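Local coordinates for amino acid ABC transporter, periplasmic amino acid-binding protein (Brucella ovis, PDB 4Z9N) that binds glutathione and probably delivers solutes as the periplasmic binding component of an amino acid ABC transporter, at residues 42-47 against 290-295; 50-55 against 229-234; 237-242 against 308-313. All coordinates share one frame; numbering follows the deposited sequence.

Interaction 1: 42-47 against 290-295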
ATOM      1  N   SER D  42      -6.248 -25.602  -3.492  1.00 25.72           N
ATOM      2  CA  SER D  42      -4.880 -25.109  -3.547  1.00 25.04           C
ATOM      3  C   SER D  42      -4.816 -23.880  -4.448  1.00 23.60           C
ATOM      4  O   SER D  42      -5.738 -23.621  -5.231  1.00 23.39           O
ATOM      5  CB  SER D  42      -3.919 -26.188  -4.052  1.00 27.38           C
ATOM      6  OG  SER D  42      -4.178 -26.503  -5.407  1.00 29.56           O
ATOM      7  N   GLY D  43      -3.721 -23.140  -4.334  1.00 22.73           N
ATOM      8  CA  GLY D  43      -3.526 -21.920  -5.101  1.00 21.42           C
ATOM      9  C   GLY D  43      -2.928 -20.770  -4.290  1.00 20.94           C
ATOM     10  O   GLY D  43      -2.809 -20.846  -3.063  1.00 20.33           O
ATOM     11  N   PHE D  44      -2.552 -19.703  -4.992  1.00 19.23           N
ATOM     12  CA  PHE D  44      -1.919 -18.522  -4.396  1.00 21.65           C
ATOM     13  C   PHE D  44      -2.868 -17.820  -3.416  1.00 22.65           C
ATOM     14  O   PHE D  44      -2.495 -17.549  -2.268  1.00 19.70           O
ATOM     15  CB  PHE D  44      -1.478 -17.558  -5.510  1.00 20.03           C
ATOM     16  CG  PHE D  44      -0.764 -16.314  -5.027  1.00 16.55           C
ATOM     17  CD1 PHE D  44       0.613 -16.308  -4.851  1.00 25.33           C
ATOM     18  CD2 PHE D  44      -1.473 -15.136  -4.795  1.00 15.70           C
ATOM     19  CE1 PHE D  44       1.277 -15.155  -4.424  1.00 25.52           C
ATOM     20  CE2 PHE D  44      -0.806 -13.970  -4.374  1.00 16.39           C
ATOM     21  CZ  PHE D  44       0.568 -13.990  -4.190  1.00 15.27           C
ATOM     22  N   ASP D  45      -4.092 -17.535  -3.863  1.00 17.41           N
ATOM     23  CA  ASP D  45      -5.077 -16.923  -2.972  1.00 17.49           C
ATOM     24  C   ASP D  45      -5.519 -17.921  -1.900  1.00 20.57           C
ATOM     25  O   ASP D  45      -5.760 -17.537  -0.764  1.00 17.87           O
ATOM     26  CB  ASP D  45      -6.293 -16.409  -3.749  1.00 16.86           C
ATOM     27  CG  ASP D  45      -6.033 -15.073  -4.427  1.00 17.05           C
ATOM     28  OD1 ASP D  45      -5.073 -14.386  -4.017  1.00 18.27           O
ATOM     29  OD2 ASP D  45      -6.798 -14.713  -5.364  1.00 18.07           O
ATOM     30  N   VAL D  46      -5.631 -19.200  -2.257  1.00 18.95           N
ATOM     31  CA  VAL D  46      -5.944 -20.217  -1.253  1.00 19.95           C
ATOM     32  C   VAL D  46      -4.920 -20.204  -0.113  1.00 22.41           C
ATOM     33  O   VAL D  46      -5.289 -20.243   1.069  1.00 20.24           O
ATOM     34  CB  VAL D  46      -6.036 -21.614  -1.888  1.00 21.21           C
ATOM     35  CG1 VAL D  46      -5.915 -22.707  -0.820  1.00 22.38           C
ATOM     36  CG2 VAL D  46      -7.367 -21.742  -2.655  1.00 21.49           C
ATOM     37  N   ASP D  47      -3.633 -20.141  -0.454  1.00 20.43           N
ATOM     38  CA  ASP D  47      -2.609 -20.157   0.590  1.00 23.54           C
ATOM     39  C   ASP D  47      -2.706 -18.908   1.478  1.00 23.80           C
ATOM     40  O   ASP D  47      -2.388 -18.957   2.669  1.00 19.53           O
ATOM     41  CB  ASP D  47      -1.190 -20.260   0.003  1.00 20.21           C
ATOM     42  CG  ASP D  47      -0.812 -21.683  -0.394  1.00 24.96           C
ATOM     43  OD1 ASP D  47       0.187 -21.838  -1.128  1.00 25.81           O
ATOM     44  OD2 ASP D  47      -1.522 -22.641  -0.001  1.00 25.97           O
ATOM     45  N   GLY D 290       4.571 -20.986   4.729  1.00 21.12           N
ATOM     46  CA  GLY D 290       5.836 -20.409   4.299  1.00 22.60           C
ATOM     47  C   GLY D 290       5.716 -18.908   4.073  1.00 21.32           C
ATOM     48  O   GLY D 290       4.665 -18.326   4.344  1.00 18.31           O
ATOM     49  N   ASN D 291       6.775 -18.265   3.574  1.00 18.67           N
ATOM     50  CA  ASN D 291       6.712 -16.808   3.384  1.00 20.11           C
ATOM     51  C   ASN D 291       6.089 -16.433   2.030  1.00 18.32           C
ATOM     52  O   ASN D 291       5.718 -17.309   1.238  1.00 18.15           O
ATOM     53  CB  ASN D 291       8.108 -16.157   3.548  1.00 18.00           C
ATOM     54  CG  ASN D 291       9.097 -16.526   2.432  1.00 17.87           C
ATOM     55  OD1 ASN D 291       8.770 -16.527   1.242  1.00 17.78           O
ATOM     56  ND2 ASN D 291      10.340 -16.798   2.827  1.00 18.78           N
ATOM     57  N   TYR D 292       5.990 -15.133   1.764  1.00 16.59           N
ATOM     58  CA  TYR D 292       5.359 -14.648   0.533  1.00 16.16           C
ATOM     59  C   TYR D 292       5.982 -15.269  -0.724  1.00 15.44           C
ATOM     60  O   TYR D 292       5.277 -15.670  -1.642  1.00 16.45           O
ATOM     61  CB  TYR D 292       5.460 -13.124   0.437  1.00 15.80           C
ATOM     62  CG  TYR D 292       4.793 -12.575  -0.800  1.00 16.51           C
ATOM     63  CD1 TYR D 292       3.431 -12.279  -0.804  1.00 16.47           C
ATOM     64  CD2 TYR D 292       5.513 -12.348  -1.964  1.00 18.42           C
ATOM     65  CE1 TYR D 292       2.810 -11.771  -1.933  1.00 14.12           C
ATOM     66  CE2 TYR D 292       4.891 -11.849  -3.109  1.00 12.92           C
ATOM     67  CZ  TYR D 292       3.547 -11.561  -3.081  1.00 14.12           C
ATOM     68  OH  TYR D 292       2.952 -11.056  -4.221  1.00 14.17           O
ATOM     69  N   GLY D 293       7.314 -15.320  -0.763  1.00 15.95           N
ATOM     70  CA  GLY D 293       8.005 -15.832  -1.935  1.00 16.69           C
ATOM     71  C   GLY D 293       7.731 -17.303  -2.139  1.00 17.83           C
ATOM     72  O   GLY D 293       7.630 -17.788  -3.271  1.00 22.00           O
ATOM     73  N   GLU D 294       7.625 -18.028  -1.028  1.00 18.41           N
ATOM     74  CA  GLU D 294       7.329 -19.444  -1.101  1.00 20.95           C
ATOM     75  C   GLU D 294       5.916 -19.691  -1.630  1.00 22.45           C
ATOM     76  O   GLU D 294       5.708 -20.624  -2.410  1.00 21.73           O
ATOM     77  CB  GLU D 294       7.518 -20.099   0.260  1.00 20.45           C
ATOM     78  CG  GLU D 294       8.954 -20.026   0.777  1.00 24.46           C
ATOM     79  CD  GLU D 294       9.134 -20.855   2.019  1.00 26.11           C
ATOM     80  OE1 GLU D 294       9.483 -22.061   1.889  1.00 29.37           O
ATOM     81  OE2 GLU D 294       8.919 -20.314   3.122  1.00 22.12           O
ATOM     82  N   ILE D 295       4.963 -18.850  -1.226  1.00 20.87           N
ATOM     83  CA  ILE D 295       3.595 -18.943  -1.722  1.00 20.54           C
ATOM     84  C   ILE D 295       3.578 -18.634  -3.211  1.00 20.84           C
ATOM     85  O   ILE D 295       2.916 -19.324  -3.989  1.00 20.22           O
ATOM     86  CB  ILE D 295       2.650 -17.994  -0.951  1.00 16.97           C
ATOM     87  CG1 ILE D 295       2.533 -18.429   0.513  1.00 22.93           C
ATOM     88  CG2 ILE D 295       1.271 -17.944  -1.599  1.00 16.77           C
ATOM     89  CD1 ILE D 295       1.810 -17.401   1.381  1.00 23.45           C
TER
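Phe44, in the first turn of helix 44-57, reaches across to Tyr292 and Ile295 in the first turn of helix 292-299. Its CB points neither at nor away from the other segment; CG, anti to the backbone N (chi1 -178°), then carries the ring across the gap. CD1 lies 3.7 Å from Ile295 CG2, which meets the ring obliquely, and CE1 of Phe44 keeps touch with that methyl at 4.0 Å. At the tip, Phe44 CZ meets Tyr292 OH at 3.8 Å, near the plane of the Phe44 ring, and also CE1 of Tyr292. The two rings form an offset edge-to-face pair, the edge of Phe44 turned toward the face of Tyr292, with centroids 5.9 Å apart and planes at 89°. The same Ile295 CG2 packs on Asp47 CB at 3.7 Å, one methyl thus serving two residues a helical turn apart. The polar ends in this buried place are satisfied elsewhere: Tyr292 OH pairs with Asn107 O, while Asp47 OD1 has Arg298 and Asn299. The tyrosine's helix starts with a capping box, in which Asn291 OD1 accepts from Glu294 N at 3.0 Å and Glu294 OE2 accepts from Asn291 N. Two helix N-termini meeting through an aromatic pair thus join helix 44-57, within a family 3 solute-binding fold, to the C-terminal helix 292-299.

Interaction 2: 50-55 against 229-234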
ATOM      1  N   ARG D  50      -5.200 -19.723   3.970  1.00 20.49           N
ATOM      2  CA  ARG D  50      -4.609 -20.627   4.940  1.00 21.49           C
ATOM      3  C   ARG D  50      -3.637 -19.885   5.852  1.00 21.19           C
ATOM      4  O   ARG D  50      -3.425 -20.291   6.997  1.00 21.95           O
ATOM      5  CB  ARG D  50      -3.897 -21.789   4.246  1.00 22.31           C
ATOM      6  CG  ARG D  50      -4.802 -22.642   3.350  1.00 22.91           C
ATOM      7  CD  ARG D  50      -4.173 -24.018   3.110  1.00 24.30           C
ATOM      8  NE  ARG D  50      -4.945 -24.798   2.151  1.00 24.99           N
ATOM      9  CZ  ARG D  50      -6.021 -25.516   2.463  1.00 31.15           C
ATOM     10  NH1 ARG D  50      -6.465 -25.563   3.711  1.00 26.21           N
ATOM     11  NH2 ARG D  50      -6.663 -26.183   1.515  1.00 32.46           N
ATOM     12  N   ALA D  51      -3.036 -18.813   5.345  1.00 20.22           N
ATOM     13  CA  ALA D  51      -2.127 -18.012   6.171  1.00 20.69           C
ATOM     14  C   ALA D  51      -2.885 -17.341   7.321  1.00 20.04           C
ATOM     15  O   ALA D  51      -2.406 -17.297   8.460  1.00 20.57           O
ATOM     16  CB  ALA D  51      -1.385 -16.948   5.315  1.00 19.07           C
ATOM     17  N   VAL D  52      -4.070 -16.825   7.023  1.00 19.61           N
ATOM     18  CA  VAL D  52      -4.898 -16.208   8.047  1.00 19.80           C
ATOM     19  C   VAL D  52      -5.355 -17.265   9.043  1.00 28.06           C
ATOM     20  O   VAL D  52      -5.323 -17.039  10.251  1.00 21.40           O
ATOM     21  CB  VAL D  52      -6.085 -15.475   7.418  1.00 20.63           C
ATOM     22  CG1 VAL D  52      -7.011 -14.924   8.484  1.00 20.24           C
ATOM     23  CG2 VAL D  52      -5.567 -14.349   6.525  1.00 19.98           C
ATOM     24  N   ALA D  53      -5.755 -18.429   8.539  1.00 21.36           N
ATOM     25  CA  ALA D  53      -6.140 -19.513   9.422  1.00 22.54           C
ATOM     26  C   ALA D  53      -4.974 -19.930  10.321  1.00 25.10           C
ATOM     27  O   ALA D  53      -5.177 -20.262  11.499  1.00 24.23           O
ATOM     28  CB  ALA D  53      -6.652 -20.699   8.615  1.00 23.09           C
ATOM     29  N   SER D  54      -3.758 -19.914   9.782  1.00 22.89           N
ATOM     30  CA  SER D  54      -2.599 -20.301  10.593  1.00 24.45           C
ATOM     31  C   SER D  54      -2.315 -19.259  11.668  1.00 23.52           C
ATOM     32  O   SER D  54      -2.029 -19.596  12.809  1.00 24.46           O
ATOM     33  CB  SER D  54      -1.355 -20.510   9.727  1.00 23.53           C
ATOM     34  OG  SER D  54      -1.615 -21.366   8.630  1.00 28.52           O
ATOM     35  N   ALA D  55      -2.412 -17.987  11.296  1.00 22.49           N
ATOM     36  CA  ALA D  55      -2.259 -16.895  12.255  1.00 22.48           C
ATOM     37  C   ALA D  55      -3.169 -17.041  13.468  1.00 23.29           C
ATOM     38  O   ALA D  55      -2.797 -16.694  14.590  1.00 23.91           O
ATOM     39  CB  ALA D  55      -2.531 -15.553  11.563  1.00 21.40           C
ATOM     40  N   ARG D 229      -4.584  -7.720   7.348  1.00 16.52           N
ATOM     41  CA  ARG D 229      -3.485  -6.854   6.916  1.00 13.66           C
ATOM     42  C   ARG D 229      -2.129  -7.342   7.412  1.00 16.57           C
ATOM     43  O   ARG D 229      -1.123  -7.363   6.686  1.00 14.26           O
ATOM     44  CB  ARG D 229      -3.700  -5.429   7.422  1.00 12.74           C
ATOM     45  CG  ARG D 229      -2.524  -4.502   7.088  1.00 12.35           C
ATOM     46  CD  ARG D 229      -2.796  -3.051   7.490  1.00 14.89           C
ATOM     47  NE  ARG D 229      -4.160  -2.661   7.176  1.00 20.51           N
ATOM     48  CZ  ARG D 229      -5.117  -2.461   8.078  1.00 26.75           C
ATOM     49  NH1 ARG D 229      -4.858  -2.554   9.375  1.00 27.05           N
ATOM     50  NH2 ARG D 229      -6.333  -2.143   7.677  1.00 30.03           N
ATOM     51  N   TRP D 230      -2.088  -7.719   8.675  1.00 15.87           N
ATOM     52  CA  TRP D 230      -0.802  -8.013   9.252  1.00 14.61           C
ATOM     53  C   TRP D 230      -0.375  -9.456   9.004  1.00 14.49           C
ATOM     54  O   TRP D 230       0.813  -9.743   9.058  1.00 14.96           O
ATOM     55  CB  TRP D 230      -0.812  -7.621  10.727  1.00 13.48           C
ATOM     56  CG  TRP D 230      -0.615  -6.162  10.763  1.00 13.32           C
ATOM     57  CD1 TRP D 230      -1.566  -5.198  10.957  1.00 13.57           C
ATOM     58  CD2 TRP D 230       0.604  -5.468  10.467  1.00 14.58           C
ATOM     59  NE1 TRP D 230      -1.004  -3.950  10.837  1.00 14.38           N
ATOM     60  CE2 TRP D 230       0.329  -4.085  10.546  1.00 15.05           C
ATOM     61  CE3 TRP D 230       1.911  -5.884  10.178  1.00 12.90           C
ATOM     62  CZ2 TRP D 230       1.309  -3.112  10.326  1.00 13.22           C
ATOM     63  CZ3 TRP D 230       2.888  -4.919   9.971  1.00 12.87           C
ATOM     64  CH2 TRP D 230       2.582  -3.545  10.044  1.00 13.04           C
ATOM     65  N   THR D 231      -1.315 -10.332   8.645  1.00 14.47           N
ATOM     66  CA  THR D 231      -0.941 -11.621   8.057  1.00 13.94           C
ATOM     67  C   THR D 231      -0.146 -11.377   6.763  1.00 17.13           C
ATOM     68  O   THR D 231       0.950 -11.912   6.585  1.00 13.79           O
ATOM     69  CB  THR D 231      -2.170 -12.501   7.760  1.00 14.27           C
ATOM     70  OG1 THR D 231      -2.799 -12.856   8.992  1.00 15.88           O
ATOM     71  CG2 THR D 231      -1.763 -13.775   7.015  1.00 14.99           C
ATOM     72  N   HIS D 232      -0.706 -10.560   5.869  1.00 13.76           N
ATOM     73  CA  HIS D 232      -0.029 -10.174   4.631  1.00 12.93           C
ATOM     74  C   HIS D 232       1.357  -9.578   4.860  1.00 16.60           C
ATOM     75  O   HIS D 232       2.333  -9.967   4.218  1.00 11.64           O
ATOM     76  CB  HIS D 232      -0.902  -9.172   3.873  1.00 14.41           C
ATOM     77  CG  HIS D 232      -0.237  -8.540   2.691  1.00 13.76           C
ATOM     78  ND1 HIS D 232       0.218  -9.263   1.608  1.00 13.17           N
ATOM     79  CD2 HIS D 232      -0.027  -7.233   2.389  1.00 13.67           C
ATOM     80  CE1 HIS D 232       0.711  -8.428   0.704  1.00 15.68           C
ATOM     81  NE2 HIS D 232       0.570  -7.192   1.154  1.00 15.22           N
ATOM     82  N   ASN D 233       1.450  -8.631   5.779  1.00 11.57           N
ATOM     83  CA  ASN D 233       2.723  -7.949   5.952  1.00 15.06           C
ATOM     84  C   ASN D 233       3.724  -8.842   6.667  1.00 15.06           C
ATOM     85  O   ASN D 233       4.925  -8.734   6.423  1.00 12.27           O
ATOM     86  CB  ASN D 233       2.517  -6.617   6.673  1.00 11.52           C
ATOM     87  CG  ASN D 233       1.980  -5.549   5.733  1.00 14.35           C
ATOM     88  OD1 ASN D 233       2.740  -4.970   4.964  1.00 14.41           O
ATOM     89  ND2 ASN D 233       0.659  -5.313   5.762  1.00 14.62           N
ATOM     90  N   ALA D 234       3.232  -9.768   7.494  1.00 16.79           N
ATOM     91  CA  ALA D 234       4.113 -10.755   8.095  1.00 17.06           C
ATOM     92  C   ALA D 234       4.725 -11.622   7.001  1.00 16.71           C
ATOM     93  O   ALA D 234       5.923 -11.918   7.037  1.00 18.16           O
ATOM     94  CB  ALA D 234       3.369 -11.627   9.112  1.00 15.13           C
TER
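Thr231 of helix 222-240 projects from its backbone toward helix 44-57 and meets Ala51, Val52 and Ala55 there. Methyl contacts come first. A chi1 of -66° sets Thr231 OG1 beside the backbone N and CG2 anti to it; Thr231 CG2 lies 3.6 Å from Ala51 CB and 3.9 Å from Val52 CG2, the valine and threonine side chains meeting at about a right angle. The hydroxyl branch makes the second kind of contact, a polar atom against carbon: Thr231 OG1 is 3.7 Å from Ala55 CB, while its hydrogen bond runs back along its own helix to Val227 O, so the hydroxyl is satisfied without a polar partner on the facing helix. Each helix also has side-chain-to-backbone bonds of its own. Ser54 OG and Ser54 N reach Arg50 O from opposite faces of its carbonyl plane, and Asn233 ND2 binds Arg229 O at 2.9 Å.

The axes of the short segments approach to 9.6 Å at a crossing angle of 103°. Helix 281-289 adjoins the pair, Val289 touching Ala51 and Ile285 touching Ala55, while Arg50 lies against strand 63-67; Arg229 NH1 forms a salt bridge, and Trp230 NE1 a hydrogen bond, with Asp96 of the second subunit.

Interaction 3: 237-242 against 308-313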
ATOM      1  N   ASN D 237       7.445  -9.431   5.345  1.00 12.60           N
ATOM      2  CA  ASN D 237       8.613  -9.230   6.204  1.00 14.30           C
ATOM      3  C   ASN D 237       9.443 -10.511   6.322  1.00 17.27           C
ATOM      4  O   ASN D 237      10.676 -10.456   6.268  1.00 14.75           O
ATOM      5  CB  ASN D 237       8.199  -8.733   7.601  1.00 15.70           C
ATOM      6  CG  ASN D 237       8.068  -7.218   7.672  1.00 15.42           C
ATOM      7  OD1 ASN D 237       9.060  -6.501   7.807  1.00 15.63           O
ATOM      8  ND2 ASN D 237       6.837  -6.721   7.572  1.00 13.82           N
ATOM      9  N   ALA D 238       8.768 -11.647   6.472  1.00 17.44           N
ATOM     10  CA  ALA D 238       9.463 -12.924   6.609  1.00 19.58           C
ATOM     11  C   ALA D 238      10.308 -13.206   5.375  1.00 17.80           C
ATOM     12  O   ALA D 238      11.469 -13.611   5.494  1.00 18.10           O
ATOM     13  CB  ALA D 238       8.478 -14.059   6.849  1.00 19.96           C
ATOM     14  N   GLU D 239       9.760 -12.961   4.190  1.00 15.83           N
ATOM     15  CA  GLU D 239      10.565 -13.196   2.994  1.00 20.76           C
ATOM     16  C   GLU D 239      11.764 -12.250   2.990  1.00 15.29           C
ATOM     17  O   GLU D 239      12.898 -12.678   2.745  1.00 17.76           O
ATOM     18  CB  GLU D 239       9.769 -13.028   1.694  1.00 18.19           C
ATOM     19  CG  GLU D 239      10.633 -13.421   0.489  1.00 16.95           C
ATOM     20  CD  GLU D 239      10.034 -13.105  -0.863  1.00 19.12           C
ATOM     21  OE1 GLU D 239       9.040 -12.340  -0.944  1.00 15.31           O
ATOM     22  OE2 GLU D 239      10.567 -13.649  -1.860  1.00 19.06           O
ATOM     23  N   GLU D 240      11.526 -10.975   3.286  1.00 14.61           N
ATOM     24  CA  GLU D 240      12.614  -9.991   3.313  1.00 16.35           C
ATOM     25  C   GLU D 240      13.744 -10.402   4.274  1.00 16.11           C
ATOM     26  O   GLU D 240      14.935 -10.153   4.008  1.00 16.90           O
ATOM     27  CB  GLU D 240      12.081  -8.600   3.700  1.00 17.14           C
ATOM     28  CG  GLU D 240      13.150  -7.506   3.566  1.00 18.31           C
ATOM     29  CD  GLU D 240      12.694  -6.144   4.080  1.00 19.87           C
ATOM     30  OE1 GLU D 240      11.477  -5.873   4.052  1.00 17.33           O
ATOM     31  OE2 GLU D 240      13.565  -5.361   4.524  1.00 20.98           O
ATOM     32  N   TYR D 241      13.379 -11.057   5.376  1.00 16.46           N
ATOM     33  CA  TYR D 241      14.361 -11.441   6.382  1.00 18.40           C
ATOM     34  C   TYR D 241      14.872 -12.880   6.203  1.00 21.07           C
ATOM     35  O   TYR D 241      15.613 -13.376   7.039  1.00 21.78           O
ATOM     36  CB  TYR D 241      13.785 -11.276   7.794  1.00 20.30           C
ATOM     37  CG  TYR D 241      13.333  -9.872   8.174  1.00 25.15           C
ATOM     38  CD1 TYR D 241      13.785  -8.753   7.494  1.00 30.73           C
ATOM     39  CD2 TYR D 241      12.459  -9.675   9.236  1.00 29.86           C
ATOM     40  CE1 TYR D 241      13.373  -7.471   7.865  1.00 32.98           C
ATOM     41  CE2 TYR D 241      12.047  -8.405   9.610  1.00 31.55           C
ATOM     42  CZ  TYR D 241      12.506  -7.306   8.921  1.00 34.95           C
ATOM     43  OH  TYR D 241      12.087  -6.040   9.295  1.00 36.56           O
ATOM     44  N   GLY D 242      14.504 -13.530   5.104  1.00 19.89           N
ATOM     45  CA  GLY D 242      14.994 -14.870   4.811  1.00 19.82           C
ATOM     46  C   GLY D 242      14.444 -15.954   5.728  1.00 22.24           C
ATOM     47  O   GLY D 242      15.100 -16.984   5.956  1.00 24.18           O
ATOM     48  N   ILE D 308       5.276 -17.524 -13.887  1.00 19.95           N
ATOM     49  CA  ILE D 308       5.212 -16.064 -13.859  1.00 19.46           C
ATOM     50  C   ILE D 308       6.420 -15.467 -13.124  1.00 19.41           C
ATOM     51  O   ILE D 308       6.773 -15.918 -12.042  1.00 19.99           O
ATOM     52  CB  ILE D 308       3.907 -15.603 -13.206  1.00 19.01           C
ATOM     53  CG1 ILE D 308       2.704 -16.158 -13.985  1.00 18.41           C
ATOM     54  CG2 ILE D 308       3.885 -14.084 -13.068  1.00 21.62           C
ATOM     55  CD1 ILE D 308       1.335 -15.719 -13.400  1.00 20.81           C
ATOM     56  N   ALA D 309       7.054 -14.456 -13.705  1.00 18.31           N
ATOM     57  CA  ALA D 309       8.187 -13.809 -13.036  1.00 22.91           C
ATOM     58  C   ALA D 309       7.661 -12.906 -11.930  1.00 20.24           C
ATOM     59  O   ALA D 309       6.534 -12.414 -12.021  1.00 17.91           O
ATOM     60  CB  ALA D 309       9.018 -13.014 -14.020  1.00 22.29           C
ATOM     61  N   ARG D 310       8.464 -12.696 -10.888  1.00 16.68           N
ATOM     62  CA  ARG D 310       8.029 -11.849  -9.757  1.00 15.54           C
ATOM     63  C   ARG D 310       7.576 -10.468 -10.241  1.00 18.26           C
ATOM     64  O   ARG D 310       6.494  -9.998  -9.880  1.00 17.83           O
ATOM     65  CB  ARG D 310       9.152 -11.705  -8.718  1.00 15.71           C
ATOM     66  CG  ARG D 310       9.378 -12.954  -7.833  1.00 19.62           C
ATOM     67  CD  ARG D 310       8.198 -13.279  -6.908  1.00 18.79           C
ATOM     68  NE  ARG D 310       8.066 -12.322  -5.805  1.00 16.04           N
ATOM     69  CZ  ARG D 310       8.634 -12.458  -4.609  1.00 14.87           C
ATOM     70  NH1 ARG D 310       9.400 -13.517  -4.331  1.00 15.91           N
ATOM     71  NH2 ARG D 310       8.448 -11.525  -3.687  1.00 14.09           N
ATOM     72  N   GLY D 311       8.398  -9.831 -11.068  1.00 15.88           N
ATOM     73  CA  GLY D 311       8.046  -8.543 -11.640  1.00 18.00           C
ATOM     74  C   GLY D 311       7.637  -7.517 -10.604  1.00 17.83           C
ATOM     75  O   GLY D 311       8.394  -7.215  -9.686  1.00 15.35           O
ATOM     76  N   LEU D 312       6.419  -7.001 -10.734  1.00 13.13           N
ATOM     77  CA  LEU D 312       5.923  -6.004  -9.786  1.00 12.34           C
ATOM     78  C   LEU D 312       5.796  -6.582  -8.396  1.00 11.99           C
ATOM     79  O   LEU D 312       5.754  -5.842  -7.418  1.00 13.15           O
ATOM     80  CB  LEU D 312       4.559  -5.464 -10.223  1.00 13.91           C
ATOM     81  CG  LEU D 312       4.518  -4.697 -11.534  1.00 15.33           C
ATOM     82  CD1 LEU D 312       3.054  -4.304 -11.834  1.00 17.42           C
ATOM     83  CD2 LEU D 312       5.418  -3.481 -11.437  1.00 18.63           C
ATOM     84  N   ASN D 313       5.695  -7.907  -8.308  1.00 13.28           N
ATOM     85  CA  ASN D 313       5.474  -8.535  -7.016  1.00 14.52           C
ATOM     86  C   ASN D 313       6.760  -9.039  -6.395  1.00 12.64           C
ATOM     87  O   ASN D 313       6.734  -9.758  -5.397  1.00 13.75           O
ATOM     88  CB  ASN D 313       4.444  -9.644  -7.158  1.00 16.72           C
ATOM     89  CG  ASN D 313       3.110  -9.086  -7.582  1.00 14.05           C
ATOM     90  OD1 ASN D 313       2.483  -8.348  -6.819  1.00 14.12           O
ATOM     91  ND2 ASN D 313       2.721  -9.332  -8.830  1.00 13.78           N
TER
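Glu239, near the C-terminal end of helix 222-240, and Arg310, in the loop after helix 292-299, come at each other from opposite directions and join in an end-on, two-pronged salt bridge. Arg310 NH1 donates to Glu239 OE2 at 2.7 Å along an almost straight line (176°), and Arg310 NH2 donates to Glu239 OE1 at 2.9 Å. Both carboxylate oxygens use their syn lone pairs, and the planes are only 24° apart, so the two groups lie nearly in one plane and meet edge to edge. The glutamate is stretched out, with CG anti to its own N (chi1 -174°), whereas the arginine is bent at chi2 and chi3.

That bend brings a second grip within the loop. Arg310 NE and Arg310 NH2 both bind Asn313 O, at 2.9 Å and 3.0 Å, side-on and in the guanidinium plane; the NH2 bond follows a lone pair of the carbonyl, while NE comes from above the carbonyl plane. Four bonds therefore hold the guanidinium and should restrict its rotation. Phe296 adds a cation-pi contact and Gln315 a further hydrogen bond to Glu239 OE1, and Tyr292 of helix 292-299 packs against both Glu239 and Arg310.

Away from this ion pair the segments stand well apart: even the nearest CA atoms, Glu239 and Asn313, are 12.2 Å from each other. Ala309 and Gly311 are exposed to solvent, as is Gly242, and the whole contact lies at the surface. On the helical side Gly242 is the C-prime residue of a Schellman motif, with Ile243 N bonded to Ala238 O and Gly242 N to Glu239 O at 3.0 Å. The arrangement is a bidentate glutamate-arginine bridge, tying a helix C-terminus to the C-terminal loop of the chain.

In the fold
The three contacts illustrate how a few helices can bring distant parts of one chain together. Interactions 1 and 2, with centres about 11 Å apart, share helix 44-57; interactions 2 and 3, with centres about 16 Å apart, share helix 222-240. Interactions 1 and 3 touch directly: Tyr292 CD2 lies 3.5 Å from Arg310 NH2, and Gly293 CA lies 3.4 Å from Glu239 OE2. The side chain of Phe44 is about 12 Å from the bound glutathione, and that of Thr231 about 14 Å from a sodium ion. Residues of interactions 2 and 3 also meet the second subunit.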